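Local coordinates for N-terminal acetyltransferase B complex subunit MDM20 (Candida albicans, PDB 5K04), which probably serves as the non-catalytic auxiliary subunit of the NatB complex, which acetylates the N-termini of selected proteins, at residues A[573-576]-A[577-581]. Sequence-based numbering, arbitrary orientation.
Sequences ATKL and KLLVY
Two successive turns of the alpha-helix 571-584 meet here, joined by four backbone hydrogen bonds from residue i+4 back to residue i, in which the N-H groups of Lys577, Leu578, Leu579 and Val580 are given to the carbonyls of Ala573, Thr574, Lys575 and Leu576. The outer two are the shortest: Lys577 N lies 2.7 Å from Ala573 O, and Val580 N is likewise 2.7 Å from Leu576 O. In the middle, Leu578 N reaches Thr574 O over 3.2 Å. Side chains of the second turn run back beside the same carbonyl oxygens. Because Lys577 CG stands anti to its own carbonyl carbon (chi1 -68°), it comes 3.1 Å from Ala573 O; Leu578 CG and Leu579 CG lie similarly close, both 3.3 Å, to Thr574 O and Lys575 O respectively. Val580 does this with one branch, CG2, which lies 3.1 Å from Leu576 O. The closest side-chain pair is Leu576 CD2 with Leu579 CD1, at 4.1 Å, where the two leucines cross at a slant on one flank of the helix. That flank packs on helix 591-601, where Ile600 touches both leucines and Lys575, whereas Thr574 and Leu578 face helix 506-521, through Phe510 and Ala513. Lys575 extends to the loop beyond helix 539-542, with NZ hydrogen-bonded to Ser544 O and a cation-pi contact to Tyr546. The chain of Lys577, bent at chi2 and chi4, brings NZ to helix 661-682 for a hydrogen bond to Asn668 OD1 and a salt bridge to Glu671 OE1, while Tyr614 of helix 608-625 packs against Ala573, Leu576 and Lys577.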
ATOM      1  N   ALA A 573      -7.631   0.648 -18.955  1.00 46.18           N
ATOM      2  CA  ALA A 573      -8.412  -0.522 -19.341  1.00 42.54           C
ATOM      3  C   ALA A 573      -9.137  -1.117 -18.137  1.00 38.29           C
ATOM      4  O   ALA A 573     -10.290  -1.546 -18.243  1.00 33.69           O
ATOM      5  CB  ALA A 573      -7.499  -1.556 -20.003  1.00 34.15           C
ATOM      6  N   THR A 574      -8.473  -1.140 -16.982  1.00 38.37           N
ATOM      7  CA  THR A 574      -9.100  -1.598 -15.744  1.00 36.37           C
ATOM      8  C   THR A 574     -10.402  -0.857 -15.484  1.00 39.43           C
ATOM      9  O   THR A 574     -11.436  -1.473 -15.218  1.00 26.31           O
ATOM     10  CB  THR A 574      -8.127  -1.390 -14.581  1.00 30.78           C
ATOM     11  OG1 THR A 574      -6.958  -2.176 -14.812  1.00 24.61           O
ATOM     12  CG2 THR A 574      -8.751  -1.779 -13.253  1.00 38.18           C
ATOM     13  N   LYS A 575     -10.376   0.478 -15.584  1.00 40.52           N
ATOM     14  CA  LYS A 575     -11.604   1.236 -15.377  1.00 41.40           C
ATOM     15  C   LYS A 575     -12.658   0.885 -16.423  1.00 39.01           C
ATOM     16  O   LYS A 575     -13.845   0.738 -16.101  1.00 29.29           O
ATOM     17  CB  LYS A 575     -11.306   2.734 -15.396  1.00 36.95           C
ATOM     18  CG  LYS A 575     -12.578   3.573 -15.214  1.00 42.10           C
ATOM     19  CD  LYS A 575     -12.285   5.064 -15.109  1.00 47.88           C
ATOM     20  CE  LYS A 575     -11.574   5.405 -13.808  1.00 59.00           C
ATOM     21  NZ  LYS A 575     -11.558   6.876 -13.556  1.00 67.81           N
ATOM     22  N   LEU A 576     -12.235   0.726 -17.684  1.00 41.87           N
ATOM     23  CA  LEU A 576     -13.181   0.462 -18.759  1.00 41.87           C
ATOM     24  C   LEU A 576     -13.790  -0.922 -18.628  1.00 39.09           C
ATOM     25  O   LEU A 576     -14.977  -1.114 -18.929  1.00 29.47           O
ATOM     26  CB  LEU A 576     -12.487   0.623 -20.110  1.00 34.41           C
ATOM     27  CG  LEU A 576     -12.136   2.063 -20.493  1.00 40.99           C
ATOM     28  CD1 LEU A 576     -11.217   2.094 -21.729  1.00 40.53           C
ATOM     29  CD2 LEU A 576     -13.414   2.842 -20.737  1.00 39.09           C
ATOM     30  N   LYS A 577     -12.985  -1.902 -18.203  1.00 42.99           N
ATOM     31  CA  LYS A 577     -13.510  -3.237 -17.947  1.00 44.61           C
ATOM     32  C   LYS A 577     -14.643  -3.174 -16.939  1.00 38.94           C
ATOM     33  O   LYS A 577     -15.694  -3.793 -17.129  1.00 30.12           O
ATOM     34  CB  LYS A 577     -12.398  -4.162 -17.445  1.00 42.46           C
ATOM     35  CG  LYS A 577     -11.331  -4.489 -18.489  1.00 48.39           C
ATOM     36  CD  LYS A 577     -11.922  -5.095 -19.755  1.00 47.23           C
ATOM     37  CE  LYS A 577     -10.829  -5.637 -20.678  1.00 49.50           C
ATOM     38  NZ  LYS A 577     -10.068  -6.824 -20.119  1.00 43.36           N
ATOM     39  N   LEU A 578     -14.447  -2.405 -15.859  1.00 46.57           N
ATOM     40  CA  LEU A 578     -15.468  -2.311 -14.820  1.00 41.90           C
ATOM     41  C   LEU A 578     -16.704  -1.584 -15.334  1.00 35.36           C
ATOM     42  O   LEU A 578     -17.833  -1.958 -14.998  1.00 34.43           O
ATOM     43  CB  LEU A 578     -14.890  -1.621 -13.588  1.00 40.82           C
ATOM     44  CG  LEU A 578     -13.679  -2.357 -13.004  1.00 42.73           C
ATOM     45  CD1 LEU A 578     -13.218  -1.687 -11.725  1.00 37.51           C
ATOM     46  CD2 LEU A 578     -14.005  -3.818 -12.751  1.00 42.38           C
ATOM     47  N   LEU A 579     -16.513  -0.563 -16.170  1.00 43.00           N
ATOM     48  CA  LEU A 579     -17.650   0.054 -16.847  1.00 44.48           C
ATOM     49  C   LEU A 579     -18.378  -0.958 -17.717  1.00 41.35           C
ATOM     50  O   LEU A 579     -19.611  -1.075 -17.648  1.00 35.06           O
ATOM     51  CB  LEU A 579     -17.187   1.241 -17.680  1.00 45.31           C
ATOM     52  CG  LEU A 579     -16.572   2.358 -16.831  1.00 45.94           C
ATOM     53  CD1 LEU A 579     -16.104   3.516 -17.695  1.00 39.95           C
ATOM     54  CD2 LEU A 579     -17.589   2.840 -15.822  1.00 43.87           C
ATOM     55  N   VAL A 580     -17.627  -1.714 -18.528  1.00 41.16           N
ATOM     56  CA  VAL A 580     -18.237  -2.733 -19.386  1.00 44.66           C
ATOM     57  C   VAL A 580     -19.185  -3.601 -18.571  1.00 40.08           C
ATOM     58  O   VAL A 580     -20.368  -3.747 -18.897  1.00 28.07           O
ATOM     59  CB  VAL A 580     -17.155  -3.589 -20.083  1.00 45.03           C
ATOM     60  CG1 VAL A 580     -17.785  -4.845 -20.721  1.00 45.33           C
ATOM     61  CG2 VAL A 580     -16.425  -2.793 -21.146  1.00 37.92           C
ATOM     62  N   TYR A 581     -18.675  -4.183 -17.487  1.00 41.12           N
ATOM     63  CA  TYR A 581     -19.506  -5.082 -16.695  1.00 46.32           C
ATOM     64  C   TYR A 581     -20.656  -4.325 -16.041  1.00 43.37           C
ATOM     65  O   TYR A 581     -21.766  -4.851 -15.927  1.00 28.61           O
ATOM     66  CB  TYR A 581     -18.638  -5.816 -15.662  1.00 45.79           C
ATOM     67  CG  TYR A 581     -17.828  -6.935 -16.293  1.00 45.46           C
ATOM     68  CD1 TYR A 581     -18.394  -8.191 -16.516  1.00 45.36           C
ATOM     69  CD2 TYR A 581     -16.509  -6.743 -16.672  1.00 38.40           C
ATOM     70  CE1 TYR A 581     -17.668  -9.228 -17.097  1.00 43.33           C
ATOM     71  CE2 TYR A 581     -15.774  -7.774 -17.250  1.00 40.14           C
ATOM     72  CZ  TYR A 581     -16.365  -9.015 -17.472  1.00 38.93           C
ATOM     73  OH  TYR A 581     -15.632 -10.030 -18.052  1.00 27.10           O
TER